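Local coordinates for protein MmeI (Methylophilus methylotrophus, PDB 5HR4) that probably methylates the exocyclic amino group of adenine in DNA, using S-adenosyl-L-methionine, as part of a type IIL restriction-modification enzyme, at residues K245-E249 / H250-F254; S223-A226 / H227-T231; L377-L380 / E381-V384; L462-W466 / N467-E471; K323-P327 / L328-E332. All blocks are in the same frame, centred on the assembly; numbering follows the deposited sequence.

Contact 1. Residues K245-E249 / H250-F254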
loop_
_atom_site.group_PDB
_atom_site.type_symbol
_atom_site.label_atom_id
_atom_site.label_comp_id
_atom_site.label_asym_id
_atom_site.label_seq_id
_atom_site.Cartn_x
_atom_site.Cartn_y
_atom_site.Cartn_z
ATOM N N LYS A 245 0.116 25.735 48.645
ATOM C CA LYS A 245 -0.104 24.984 49.874
ATOM C C LYS A 245 -1.576 24.667 50.122
ATOM O O LYS A 245 -1.874 23.745 50.884
ATOM C CB LYS A 245 0.459 25.750 51.075
ATOM C CG LYS A 245 1.903 26.206 50.920
ATOM C CD LYS A 245 2.320 27.033 52.118
ATOM C CE LYS A 245 3.817 27.301 52.125
ATOM N NZ LYS A 245 4.199 28.496 51.304
ATOM N N ASN A 246 -2.509 25.400 49.525
ATOM C CA ASN A 246 -3.920 25.155 49.786
ATOM C C ASN A 246 -4.604 24.468 48.620
ATOM O O ASN A 246 -5.837 24.444 48.570
ATOM C CB ASN A 246 -4.641 26.464 50.100
ATOM C CG ASN A 246 -4.705 27.371 48.898
ATOM O OD1 ASN A 246 -3.845 27.291 48.017
ATOM N ND2 ASN A 246 -5.716 28.234 48.840
ATOM N N LEU A 247 -3.833 23.942 47.674
ATOM C CA LEU A 247 -4.395 23.304 46.492
ATOM C C LEU A 247 -5.424 22.239 46.867
ATOM O O LEU A 247 -5.251 21.502 47.836
ATOM C CB LEU A 247 -3.272 22.686 45.660
ATOM C CG LEU A 247 -3.646 22.149 44.279
ATOM C CD1 LEU A 247 -4.342 23.219 43.412
ATOM C CD2 LEU A 247 -2.384 21.617 43.607
ATOM N N ASP A 248 -6.517 22.201 46.102
ATOM C CA ASP A 248 -7.600 21.242 46.311
ATOM C C ASP A 248 -7.048 19.842 46.525
ATOM O O ASP A 248 -6.235 19.358 45.734
ATOM C CB ASP A 248 -8.545 21.268 45.096
ATOM C CG ASP A 248 -9.781 20.378 45.270
ATOM O OD1 ASP A 248 -9.638 19.154 45.482
ATOM O OD2 ASP A 248 -10.908 20.902 45.176
ATOM N N GLU A 249 -7.486 19.193 47.606
ATOM C CA GLU A 249 -6.950 17.871 47.926
ATOM C C GLU A 249 -7.111 16.918 46.755
ATOM O O GLU A 249 -6.181 16.188 46.397
ATOM C CB GLU A 249 -7.628 17.301 49.165
ATOM C CG GLU A 249 -7.011 17.800 50.440
ATOM C CD GLU A 249 -7.897 17.539 51.631
ATOM O OE1 GLU A 249 -8.900 16.807 51.467
ATOM O OE2 GLU A 249 -7.599 18.077 52.722
ATOM N N HIS A 250 -8.282 16.940 46.122
ATOM C CA HIS A 250 -8.530 16.020 45.022
ATOM C C HIS A 250 -7.569 16.284 43.866
ATOM O O HIS A 250 -7.061 15.341 43.250
ATOM C CB HIS A 250 -9.996 16.121 44.588
ATOM C CG HIS A 250 -10.985 15.941 45.712
ATOM N ND1 HIS A 250 -12.336 16.179 45.562
ATOM C CD2 HIS A 250 -10.819 15.539 46.998
ATOM C CE1 HIS A 250 -12.958 15.937 46.704
ATOM N NE2 HIS A 250 -12.060 15.547 47.591
ATOM N N LEU A 251 -7.278 17.560 43.574
ATOM C CA LEU A 251 -6.312 17.867 42.519
ATOM C C LEU A 251 -4.894 17.518 42.953
ATOM O O LEU A 251 -4.092 17.030 42.143
ATOM C CB LEU A 251 -6.391 19.342 42.118
ATOM C CG LEU A 251 -7.608 19.829 41.326
ATOM C CD1 LEU A 251 -7.744 21.358 41.405
ATOM C CD2 LEU A 251 -7.544 19.361 39.869
ATOM N N ALA A 252 -4.565 17.759 44.226
ATOM C CA ALA A 252 -3.226 17.456 44.719
ATOM C C ALA A 252 -2.895 15.961 44.659
ATOM O O ALA A 252 -1.722 15.596 44.752
ATOM C CB ALA A 252 -3.068 18.008 46.146
ATOM N N ALA A 253 -3.879 15.088 44.467
ATOM C CA ALA A 253 -3.578 13.667 44.360
ATOM C C ALA A 253 -2.934 13.287 43.033
ATOM O O ALA A 253 -2.473 12.153 42.901
ATOM C CB ALA A 253 -4.848 12.845 44.576
ATOM N N PHE A 254 -2.880 14.150 42.105
ATOM C CA PHE A 254 -2.338 13.772 40.803
ATOM C C PHE A 254 -0.838 14.007 40.761
ATOM O O PHE A 254 -0.361 15.049 41.209
ATOM C CB PHE A 254 -2.992 14.577 39.681
ATOM C CG PHE A 254 -4.388 14.164 39.381
ATOM C CD1 PHE A 254 -4.647 13.222 38.402
ATOM C CD2 PHE A 254 -5.442 14.702 40.083
ATOM C CE1 PHE A 254 -5.944 12.825 38.126
ATOM C CE2 PHE A 254 -6.738 14.314 39.813
ATOM C CZ PHE A 254 -6.989 13.368 38.837
#

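Contact 2. Residues S223-A226 / H227-T231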
loop_
_atom_site.group_PDB
_atom_site.type_symbol
_atom_site.label_atom_id
_atom_site.label_comp_id
_atom_site.label_asym_id
_atom_site.label_seq_id
_atom_site.Cartn_x
_atom_site.Cartn_y
_atom_site.Cartn_z
ATOM N N SER A 223 -20.832 22.152 31.946
ATOM C CA SER A 223 -20.531 23.572 31.768
ATOM C C SER A 223 -19.150 23.932 32.316
ATOM O O SER A 223 -18.421 24.715 31.702
ATOM C CB SER A 223 -21.614 24.420 32.440
ATOM O OG SER A 223 -21.653 24.181 33.843
ATOM N N ASP A 224 -18.766 23.355 33.456
ATOM C CA ASP A 224 -17.513 23.682 34.125
ATOM C C ASP A 224 -16.376 22.702 33.834
ATOM O O ASP A 224 -15.267 22.898 34.340
ATOM C CB ASP A 224 -17.744 23.775 35.645
ATOM C CG ASP A 224 -18.037 22.417 36.296
ATOM O OD1 ASP A 224 -18.484 21.470 35.601
ATOM O OD2 ASP A 224 -17.829 22.307 37.525
ATOM N N LEU A 225 -16.606 21.672 33.018
ATOM C CA LEU A 225 -15.609 20.611 32.898
ATOM C C LEU A 225 -14.294 21.130 32.342
ATOM O O LEU A 225 -13.216 20.702 32.778
ATOM C CB LEU A 225 -16.133 19.484 32.017
ATOM C CG LEU A 225 -15.083 18.434 31.693
ATOM C CD1 LEU A 225 -14.574 17.746 32.978
ATOM C CD2 LEU A 225 -15.706 17.440 30.746
ATOM N N ALA A 226 -14.348 22.049 31.378
ATOM C CA ALA A 226 -13.110 22.443 30.726
ATOM C C ALA A 226 -12.251 23.329 31.609
ATOM O O ALA A 226 -11.031 23.389 31.395
ATOM C CB ALA A 226 -13.393 23.144 29.404
ATOM N N HIS A 227 -12.850 24.010 32.592
ATOM C CA HIS A 227 -12.040 24.776 33.532
ATOM C C HIS A 227 -11.198 23.838 34.371
ATOM O O HIS A 227 -9.979 24.015 34.485
ATOM C CB HIS A 227 -12.905 25.648 34.456
ATOM C CG HIS A 227 -14.004 26.393 33.769
ATOM N ND1 HIS A 227 -13.860 26.961 32.521
ATOM C CD2 HIS A 227 -15.279 26.652 34.157
ATOM C CE1 HIS A 227 -14.997 27.541 32.171
ATOM N NE2 HIS A 227 -15.874 27.368 33.145
ATOM N N HIS A 228 -11.847 22.830 34.973
ATOM C CA HIS A 228 -11.145 21.877 35.826
ATOM C C HIS A 228 -10.089 21.117 35.046
ATOM O O HIS A 228 -9.003 20.850 35.563
ATOM C CB HIS A 228 -12.127 20.895 36.455
ATOM C CG HIS A 228 -13.013 21.497 37.500
ATOM N ND1 HIS A 228 -12.881 21.209 38.839
ATOM C CD2 HIS A 228 -14.064 22.343 37.400
ATOM C CE1 HIS A 228 -13.807 21.859 39.522
ATOM N NE2 HIS A 228 -14.540 22.553 38.671
ATOM N N ILE A 229 -10.381 20.737 33.804
ATOM C CA ILE A 229 -9.350 20.035 33.045
ATOM C C ILE A 229 -8.147 20.951 32.831
ATOM O O ILE A 229 -6.997 20.529 32.994
ATOM C CB ILE A 229 -9.927 19.468 31.729
ATOM C CG1 ILE A 229 -10.851 18.298 32.068
ATOM C CG2 ILE A 229 -8.828 18.969 30.800
ATOM C CD1 ILE A 229 -11.365 17.532 30.868
ATOM N N ASN A 230 -8.393 22.239 32.570
ATOM C CA ASN A 230 -7.298 23.186 32.351
ATOM C C ASN A 230 -6.385 23.267 33.566
ATOM O O ASN A 230 -5.153 23.277 33.422
ATOM C CB ASN A 230 -7.858 24.568 32.001
ATOM C CG ASN A 230 -6.794 25.508 31.440
ATOM O OD1 ASN A 230 -6.208 26.336 32.164
ATOM N ND2 ASN A 230 -6.536 25.386 30.141
ATOM N N THR A 231 -6.965 23.309 34.774
ATOM C CA THR A 231 -6.140 23.302 35.984
ATOM C C THR A 231 -5.459 21.956 36.168
ATOM O O THR A 231 -4.312 21.891 36.631
ATOM C CB THR A 231 -6.965 23.627 37.234
ATOM O OG1 THR A 231 -7.667 24.863 37.064
ATOM C CG2 THR A 231 -6.054 23.759 38.447
#

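Contact 3. Residues L377-L380 / E381-V384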
loop_
_atom_site.group_PDB
_atom_site.type_symbol
_atom_site.label_atom_id
_atom_site.label_comp_id
_atom_site.label_asym_id
_atom_site.label_seq_id
_atom_site.Cartn_x
_atom_site.Cartn_y
_atom_site.Cartn_z
ATOM N N LEU A 377 12.339 -4.460 21.747
ATOM C CA LEU A 377 13.603 -4.163 22.396
ATOM C C LEU A 377 13.465 -4.249 23.900
ATOM O O LEU A 377 14.317 -4.836 24.578
ATOM C CB LEU A 377 14.102 -2.793 21.967
ATOM C CG LEU A 377 15.228 -2.933 20.958
ATOM C CD1 LEU A 377 14.735 -3.656 19.727
ATOM C CD2 LEU A 377 15.725 -1.560 20.617
ATOM N N ARG A 378 12.376 -3.718 24.448
ATOM C CA ARG A 378 12.195 -3.853 25.887
ATOM C C ARG A 378 12.116 -5.328 26.288
ATOM O O ARG A 378 12.794 -5.759 27.227
ATOM C CB ARG A 378 10.971 -3.068 26.351
ATOM C CG ARG A 378 11.237 -1.550 26.455
ATOM C CD ARG A 378 12.278 -1.230 27.537
ATOM N NE ARG A 378 11.774 -1.596 28.856
ATOM C CZ ARG A 378 11.029 -0.806 29.624
ATOM N NH1 ARG A 378 10.707 0.420 29.224
ATOM N NH2 ARG A 378 10.606 -1.235 30.801
ATOM N N LEU A 379 11.343 -6.133 25.550
ATOM C CA LEU A 379 11.241 -7.553 25.882
ATOM C C LEU A 379 12.605 -8.224 25.830
ATOM O O LEU A 379 12.987 -8.955 26.758
ATOM C CB LEU A 379 10.255 -8.258 24.953
ATOM C CG LEU A 379 8.772 -7.998 25.218
ATOM C CD1 LEU A 379 7.907 -8.822 24.298
ATOM C CD2 LEU A 379 8.454 -8.307 26.653
ATOM N N LEU A 380 13.365 -7.978 24.758
ATOM C CA LEU A 380 14.728 -8.499 24.691
ATOM C C LEU A 380 15.537 -8.052 25.903
ATOM O O LEU A 380 16.122 -8.880 26.613
ATOM C CB LEU A 380 15.389 -8.035 23.406
ATOM C CG LEU A 380 16.849 -8.403 23.264
ATOM C CD1 LEU A 380 17.013 -9.906 23.411
ATOM C CD2 LEU A 380 17.271 -7.964 21.890
ATOM N N GLU A 381 15.530 -6.742 26.181
ATOM C CA GLU A 381 16.253 -6.168 27.313
ATOM C C GLU A 381 15.857 -6.758 28.664
ATOM O O GLU A 381 16.619 -6.611 29.624
ATOM C CB GLU A 381 16.036 -4.652 27.364
ATOM C CG GLU A 381 17.053 -3.946 28.221
ATOM C CD GLU A 381 16.553 -2.637 28.804
ATOM O OE1 GLU A 381 15.339 -2.545 29.119
ATOM O OE2 GLU A 381 17.389 -1.706 28.958
ATOM N N ILE A 382 14.677 -7.370 28.797
ATOM C CA ILE A 382 14.359 -8.072 30.047
ATOM C C ILE A 382 15.245 -9.309 30.199
ATOM O O ILE A 382 15.844 -9.543 31.254
ATOM C CB ILE A 382 12.867 -8.462 30.104
ATOM C CG1 ILE A 382 11.998 -7.334 30.642
ATOM C CG2 ILE A 382 12.657 -9.709 30.976
ATOM C CD1 ILE A 382 10.497 -7.634 30.504
ATOM N N GLU A 383 15.323 -10.127 29.150
ATOM C CA GLU A 383 16.164 -11.312 29.198
ATOM C C GLU A 383 17.628 -10.940 29.370
ATOM O O GLU A 383 18.388 -11.695 29.989
ATOM C CB GLU A 383 15.952 -12.156 27.933
ATOM C CG GLU A 383 14.507 -12.645 27.738
ATOM C CD GLU A 383 13.882 -13.197 29.032
ATOM O OE1 GLU A 383 14.544 -13.975 29.757
ATOM O OE2 GLU A 383 12.723 -12.855 29.341
ATOM N N VAL A 384 18.043 -9.775 28.856
ATOM C CA VAL A 384 19.427 -9.339 29.055
ATOM C C VAL A 384 19.691 -9.085 30.531
ATOM O O VAL A 384 20.674 -9.573 31.101
ATOM C CB VAL A 384 19.741 -8.095 28.205
ATOM C CG1 VAL A 384 20.984 -7.402 28.745
ATOM C CG2 VAL A 384 19.928 -8.486 26.741
#

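Contact 4. Residues L462-W466 / N467-E471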
loop_
_atom_site.group_PDB
_atom_site.type_symbol
_atom_site.label_atom_id
_atom_site.label_comp_id
_atom_site.label_asym_id
_atom_site.label_seq_id
_atom_site.Cartn_x
_atom_site.Cartn_y
_atom_site.Cartn_z
ATOM N N LEU A 462 9.306 14.636 2.270
ATOM C CA LEU A 462 9.866 14.760 0.933
ATOM C C LEU A 462 10.490 16.129 0.687
ATOM O O LEU A 462 11.325 16.256 -0.220
ATOM C CB LEU A 462 8.787 14.471 -0.120
ATOM C CG LEU A 462 8.110 13.082 -0.066
ATOM C CD1 LEU A 462 7.259 12.839 -1.285
ATOM C CD2 LEU A 462 9.111 11.968 0.068
ATOM N N GLN A 463 10.142 17.138 1.499
ATOM C CA GLN A 463 10.614 18.503 1.309
ATOM C C GLN A 463 11.767 18.894 2.225
ATOM O O GLN A 463 12.378 19.936 1.994
ATOM C CB GLN A 463 9.462 19.504 1.513
ATOM C CG GLN A 463 8.447 19.534 0.388
ATOM C CD GLN A 463 7.296 20.498 0.650
ATOM O OE1 GLN A 463 7.294 21.221 1.647
ATOM N NE2 GLN A 463 6.308 20.509 -0.248
ATOM N N ILE A 464 12.089 18.104 3.243
ATOM C CA ILE A 464 13.105 18.470 4.223
ATOM C C ILE A 464 14.352 17.596 4.057
ATOM O O ILE A 464 14.357 16.587 3.349
ATOM C CB ILE A 464 12.576 18.362 5.665
ATOM C CG1 ILE A 464 12.157 16.920 5.968
ATOM C CG2 ILE A 464 11.436 19.318 5.902
ATOM C CD1 ILE A 464 11.768 16.735 7.410
ATOM N N ASP A 465 15.408 17.978 4.763
ATOM C CA ASP A 465 16.606 17.158 4.873
ATOM C C ASP A 465 16.467 16.254 6.100
ATOM O O ASP A 465 16.394 16.752 7.232
ATOM C CB ASP A 465 17.843 18.055 4.979
ATOM C CG ASP A 465 19.149 17.282 4.903
ATOM O OD1 ASP A 465 19.137 16.074 4.579
ATOM O OD2 ASP A 465 20.202 17.898 5.149
ATOM N N TRP A 466 16.438 14.928 5.882
ATOM C CA TRP A 466 16.262 14.008 7.009
ATOM C C TRP A 466 17.287 14.238 8.120
ATOM O O TRP A 466 16.971 14.041 9.298
ATOM C CB TRP A 466 16.293 12.545 6.525
ATOM C CG TRP A 466 15.043 12.186 5.747
ATOM C CD1 TRP A 466 13.971 12.999 5.520
ATOM C CD2 TRP A 466 14.737 10.941 5.102
ATOM N NE1 TRP A 466 13.026 12.356 4.771
ATOM C CE2 TRP A 466 13.468 11.089 4.496
ATOM C CE3 TRP A 466 15.403 9.720 4.982
ATOM C CZ2 TRP A 466 12.856 10.059 3.772
ATOM C CZ3 TRP A 466 14.792 8.697 4.266
ATOM C CH2 TRP A 466 13.535 8.874 3.673
ATOM N N ASN A 467 18.503 14.689 7.781
ATOM C CA ASN A 467 19.507 14.951 8.817
ATOM C C ASN A 467 19.060 15.983 9.856
ATOM O O ASN A 467 19.673 16.067 10.923
ATOM C CB ASN A 467 20.835 15.402 8.196
ATOM C CG ASN A 467 21.563 14.269 7.496
ATOM O OD1 ASN A 467 22.154 13.384 8.144
ATOM N ND2 ASN A 467 21.530 14.285 6.165
ATOM N N ASP A 468 18.017 16.771 9.597
ATOM C CA ASP A 468 17.549 17.642 10.672
ATOM C C ASP A 468 16.784 16.873 11.746
ATOM O O ASP A 468 16.683 17.343 12.886
ATOM C CB ASP A 468 16.685 18.766 10.109
ATOM C CG ASP A 468 17.425 19.610 9.105
ATOM O OD1 ASP A 468 18.675 19.647 9.189
ATOM O OD2 ASP A 468 16.761 20.228 8.237
ATOM N N VAL A 469 16.249 15.704 11.413
ATOM C CA VAL A 469 15.610 14.847 12.403
ATOM C C VAL A 469 16.636 13.973 13.104
ATOM O O VAL A 469 16.557 13.766 14.319
ATOM C CB VAL A 469 14.519 13.987 11.736
ATOM C CG1 VAL A 469 13.761 13.152 12.784
ATOM C CG2 VAL A 469 13.589 14.877 10.932
ATOM N N LEU A 470 17.591 13.450 12.339
ATOM C CA LEU A 470 18.564 12.497 12.861
ATOM C C LEU A 470 19.751 12.505 11.916
ATOM O O LEU A 470 19.595 12.210 10.723
ATOM C CB LEU A 470 17.967 11.092 12.977
ATOM C CG LEU A 470 18.964 10.004 13.395
ATOM C CD1 LEU A 470 19.697 10.451 14.636
ATOM C CD2 LEU A 470 18.286 8.660 13.648
ATOM N N GLU A 471 20.928 12.846 12.434
ATOM C CA GLU A 471 22.125 12.767 11.617
ATOM C C GLU A 471 22.368 11.318 11.178
ATOM O O GLU A 471 22.356 10.386 12.000
ATOM C CB GLU A 471 23.321 13.328 12.387
#

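Contact 5. Residues K323-P327 / L328-E332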
loop_
_atom_site.group_PDB
_atom_site.type_symbol
_atom_site.label_atom_id
_atom_site.label_comp_id
_atom_site.label_asym_id
_atom_site.label_seq_id
_atom_site.Cartn_x
_atom_site.Cartn_y
_atom_site.Cartn_z
ATOM N N LYS A 323 6.741 -8.830 10.149
ATOM C CA LYS A 323 7.411 -9.390 8.971
ATOM C C LYS A 323 8.503 -8.467 8.457
ATOM O O LYS A 323 9.366 -8.905 7.688
ATOM C CB LYS A 323 6.463 -9.653 7.785
ATOM C CG LYS A 323 5.009 -9.790 8.077
ATOM C CD LYS A 323 4.216 -9.418 6.840
ATOM C CE LYS A 323 3.230 -10.502 6.457
ATOM N NZ LYS A 323 2.426 -10.073 5.287
ATOM N N LEU A 324 8.459 -7.186 8.828
ATOM C CA LEU A 324 9.462 -6.255 8.342
ATOM C C LEU A 324 10.633 -6.095 9.316
ATOM O O LEU A 324 11.796 -6.092 8.887
ATOM C CB LEU A 324 8.801 -4.912 8.044
ATOM C CG LEU A 324 9.642 -3.824 7.387
ATOM C CD1 LEU A 324 8.686 -2.920 6.703
ATOM C CD2 LEU A 324 10.462 -3.026 8.400
ATOM N N ILE A 325 10.370 -5.987 10.622
ATOM C CA ILE A 325 11.487 -5.801 11.547
ATOM C C ILE A 325 12.202 -7.102 11.919
ATOM O O ILE A 325 13.349 -7.042 12.390
ATOM C CB ILE A 325 11.045 -5.076 12.833
ATOM C CG1 ILE A 325 10.086 -5.947 13.647
ATOM C CG2 ILE A 325 10.437 -3.690 12.502
ATOM C CD1 ILE A 325 9.565 -5.288 14.913
ATOM N N LYS A 326 11.587 -8.275 11.754
ATOM C CA LYS A 326 12.320 -9.496 12.110
ATOM C C LYS A 326 13.530 -9.694 11.209
ATOM O O LYS A 326 14.648 -9.821 11.738
ATOM C CB LYS A 326 11.403 -10.727 12.088
ATOM C CG LYS A 326 10.425 -10.846 13.265
ATOM C CD LYS A 326 9.349 -11.911 12.972
ATOM C CE LYS A 326 9.549 -13.189 13.790
ATOM N NZ LYS A 326 10.939 -13.706 13.652
ATOM N N PRO A 327 13.404 -9.691 9.875
ATOM C CA PRO A 327 14.611 -9.733 9.037
ATOM C C PRO A 327 15.462 -8.481 9.135
ATOM O O PRO A 327 16.683 -8.578 8.992
ATOM C CB PRO A 327 14.060 -9.911 7.613
ATOM C CG PRO A 327 12.610 -10.208 7.770
ATOM C CD PRO A 327 12.184 -9.597 9.053
ATOM N N LEU A 328 14.879 -7.304 9.355
ATOM C CA LEU A 328 15.698 -6.093 9.318
ATOM C C LEU A 328 16.732 -6.096 10.436
ATOM O O LEU A 328 17.925 -5.870 10.193
ATOM C CB LEU A 328 14.828 -4.836 9.394
ATOM C CG LEU A 328 15.548 -3.521 9.027
ATOM C CD1 LEU A 328 16.235 -3.605 7.652
ATOM C CD2 LEU A 328 14.613 -2.303 9.097
ATOM N N PHE A 329 16.309 -6.364 11.669
ATOM C CA PHE A 329 17.292 -6.405 12.747
ATOM C C PHE A 329 16.961 -7.430 13.822
ATOM O O PHE A 329 17.876 -8.033 14.385
ATOM C CB PHE A 329 17.437 -5.023 13.399
ATOM C CG PHE A 329 16.135 -4.413 13.804
ATOM C CD1 PHE A 329 15.438 -3.596 12.931
ATOM C CD2 PHE A 329 15.603 -4.653 15.055
ATOM C CE1 PHE A 329 14.226 -3.040 13.291
ATOM C CE2 PHE A 329 14.401 -4.095 15.429
ATOM C CZ PHE A 329 13.704 -3.288 14.535
ATOM N N LEU A 330 15.667 -7.638 14.101
ATOM C CA LEU A 330 15.256 -8.239 15.367
ATOM C C LEU A 330 15.756 -9.670 15.489
ATOM O O LEU A 330 16.406 -10.023 16.481
ATOM C CB LEU A 330 13.734 -8.167 15.515
ATOM C CG LEU A 330 13.175 -8.689 16.848
ATOM C CD1 LEU A 330 13.889 -8.062 18.001
ATOM C CD2 LEU A 330 11.680 -8.492 16.990
ATOM N N ASP A 331 15.485 -10.509 14.486
ATOM C CA ASP A 331 15.954 -11.886 14.561
ATOM C C ASP A 331 17.458 -11.945 14.824
ATOM O O ASP A 331 17.917 -12.747 15.648
ATOM C CB ASP A 331 15.615 -12.658 13.285
ATOM C CG ASP A 331 14.117 -12.959 13.143
ATOM O OD1 ASP A 331 13.392 -12.870 14.166
ATOM O OD2 ASP A 331 13.664 -13.297 12.008
ATOM N N GLU A 332 18.250 -11.104 14.146
ATOM C CA GLU A 332 19.692 -11.197 14.377
ATOM C C GLU A 332 20.035 -10.811 15.803
ATOM O O GLU A 332 20.963 -11.379 16.390
ATOM C CB GLU A 332 20.489 -10.345 13.388
#

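Contact 1. Residues K245-E249 / H250-F254
D248 lays CB against the isobutyl group of L251, with CB and L251 CD1 3.8 Å apart, while its carboxylate caps the start of helix 249-252 from the N-cap position. With CG anti to the backbone N (chi1 -175°), OD1 turns back onto the first helical amides. D248 OD1 accepts from H250 N at 2.7 Å and from L251 N at 3.4 Å; the first is bent and both are weak. The H250 side chain runs aslant to this carboxylate, its ring plane turned 64° from it. The same aspartate supplies the one firm backbone bond between 245-249 and 250-254: A252 N donates to D248 O at 2.8 Å, 161° at the hydrogen. L247 CD1 stands 4.4 Å from L251 CD1, and L251 also rests on Y213 of helix 209-217. D248 OD2 forms a salt bridge with K217. One carboxylate thus divides its work between a helix start, whose dipole its negative charge would be expected to offset, and a lysine of another helicase spacer domain helix.

Contact 2. Residues S223-A226 / H227-T231
H228 reaches back to D224, just before its helix begins. Its CB is 3.8 Å from L225 O, and CG continues past D224 O. CD2 comes closest to that carbonyl, which lies in the ring plane at the edge, with D224 O 3.3 Å from H228 CD2. At the tip, NE2 is 3.5 Å from D224 OD2, with carboxylate and ring planes 71° apart. ND1 is hydrogen-bonded to Y213 OH, and D224 OD1 accepts from L219 N, so outside partners hold both groups. With H228 cut back to an alanine, Y213 OH would probably lose this partner and the flank of D224 be uncovered. D224 O also receives weak bonds from H227 N and H228 N, whereas I229 N binds L225 O more firmly at 3.0 Å and 162°. L225, its CG opposite the backbone N (chi1 172°), brings CD1 to 3.8 Å from I229 CD1. Bonds and side-chain pairs spaced four residues apart are the signature of an alpha-helix's opening turns, here those of helix 225-235 in the helicase spacer domain.

Contact 3. Residues L377-L380 / E381-V384
Helix 368-388 lies in the beta-alpha-beta connection between the adjacent parallel strands 359-361 and 409-413 of the Rossmann-like methyltransferase sheet, and one turn of it brings R378 beside E381. The two side chains run alongside each other and point the same way, their guanidinium and carboxylate planes 63° apart. R378 folds at chi2 and chi3 (-65° and -64°), which places CD and NE next to E381 OE1; R378 NE to E381 OE1 is 3.7 Å. The oxygen sits well out of the guanidinium plane, so this is a long salt bridge of charges with no N-H aimed at it.

The directed bonds of both groups go to other residues. R378 NH2 binds N434 OD1 and NH1 binds Y374 OH, while E381 OE2 is hydrogen-bonded to Q403 N, I404 N and H351 NE2. In the main chain, E381 N to L377 O is 2.8 Å and V384 N to L380 O 3.1 Å, while I382 N is shared between R378 O at 2.9 Å and, weakly, L379 O. One apolar flank, where L379 CD2 meets I382 CD1 at 4.4 Å, faces helix 416-440; on another, L380 and V384 pack on F337 of helix 318-340.

Both charged residues are buried. Three hydrogen bonds to OE2, with R378 close by, would be expected to stabilise E381 as a carboxylate, and the ion pair appears to contribute electrostatics more than orientation.

Contact 4. Residues L462-W466 / N467-E471
The D465 carboxylate and the N467 amide stand nearly upright to each other, their planes 77° apart, with N467 ND2 donating a weak bond to D465 OD1 over 3.4 Å. Between them in sequence, the W466 indole turns to the protein interior, where it meets F360 edge-to-face and makes a cation-pi contact with K520. Together they form a beta turn, D465 to D468, in the loop joining strands 455-458 and 477-480 of the methyltransferase domain. The evidence is the nearly straight bond from D468 N to D465 O, 2.9 Å long, together with helical backbone angles at W466 and N467.

D465 holds CG anti to its own amide N (chi1 -172°), which brings OD1 towards N467 ND2. The partner amide is fixed at its other end, since N467 OD1 accepts from A472 N. The chain continues in helical fashion, with W466 O taking two donors: V469 N at 2.8 Å, 45° out of the carbonyl plane, and L470 N at 3.2 Å, in that plane.

At the beginning of the loop L462 touches sinefungin and belongs to its pocket. W466 NE1 is bonded to A461 O, tying the indole back to the chain just before L462. On the apolar side, I464 and V469 both pack on I412, and I464 CD1 approaches V469 CG2 to 4.4 Å.

Contact 5. Residues K323-P327 / L328-E332
Helix 318-340 kinks at P327, which has no N-H for the preceding turn, and widens into a pi-type turn at 328-330, so that the axes of 323-327 and 328-332 differ by 55°. I325 O takes two donors there, F329 N at 3.1 Å and L330 N at 2.9 Å, and D331 N reaches K326 O at 3.0 Å, five residues back.

The same five-residue spacing separates the salt-bridged pair. K326 bends at chi3 and chi4, and NZ meets the syn lone pair of D331 OD1 at 2.6 Å, while the lysine CB lies against the same carboxylate. Without the D331 carboxylate, as with an alanine here, the K326 ammonium would probably lose this mate and its chain be freer to turn.

F329 places CG between its backbone N and carbonyl carbon (chi1 51°), which lays the ring over I325 O. That oxygen lies 4.0 Å from the F329 ring plane, over its centre, and F329 CZ touches I325 CB at 3.6 Å. Next to it, I325 CD1 is 4.4 Å from L330 CD2, and L324 CD2 is 4.3 Å from L328 CD2.

The apolar side of the helix packs on the methyltransferase sheet. L324 and L328 rest on L479 of strand 477-480 and A534 of strand 532-538, F329 meets F477 and F359, and I325 and F329 lean on T373 of helix 368-388.

How the contacts relate
Contacts 1 and 2 belong to the helicase spacer domain, at successive helices that touch through L251 CD1 and T231 CG2, 4.2 Å apart; Y213 of helix 209-217 serves both. Contact 1 is at the surface and contact 2 partly buried, and each centres on an aspartate at a helix start. Contacts 3, 4 and 5 belong to the methyltransferase region; 4 and 5 touch the sheet, while 3 packs among helices. Contact 3 is the buried one, its charges matched largely by outside partners, whereas contact 5, about 15 Å away between centres, keeps its salt bridge on the exposed side and packs apolar groups inward. Their helices, 368-388 and 318-340, pack together. Contact 4 is a loop turn instead, reaching the sinefungin pocket through L462.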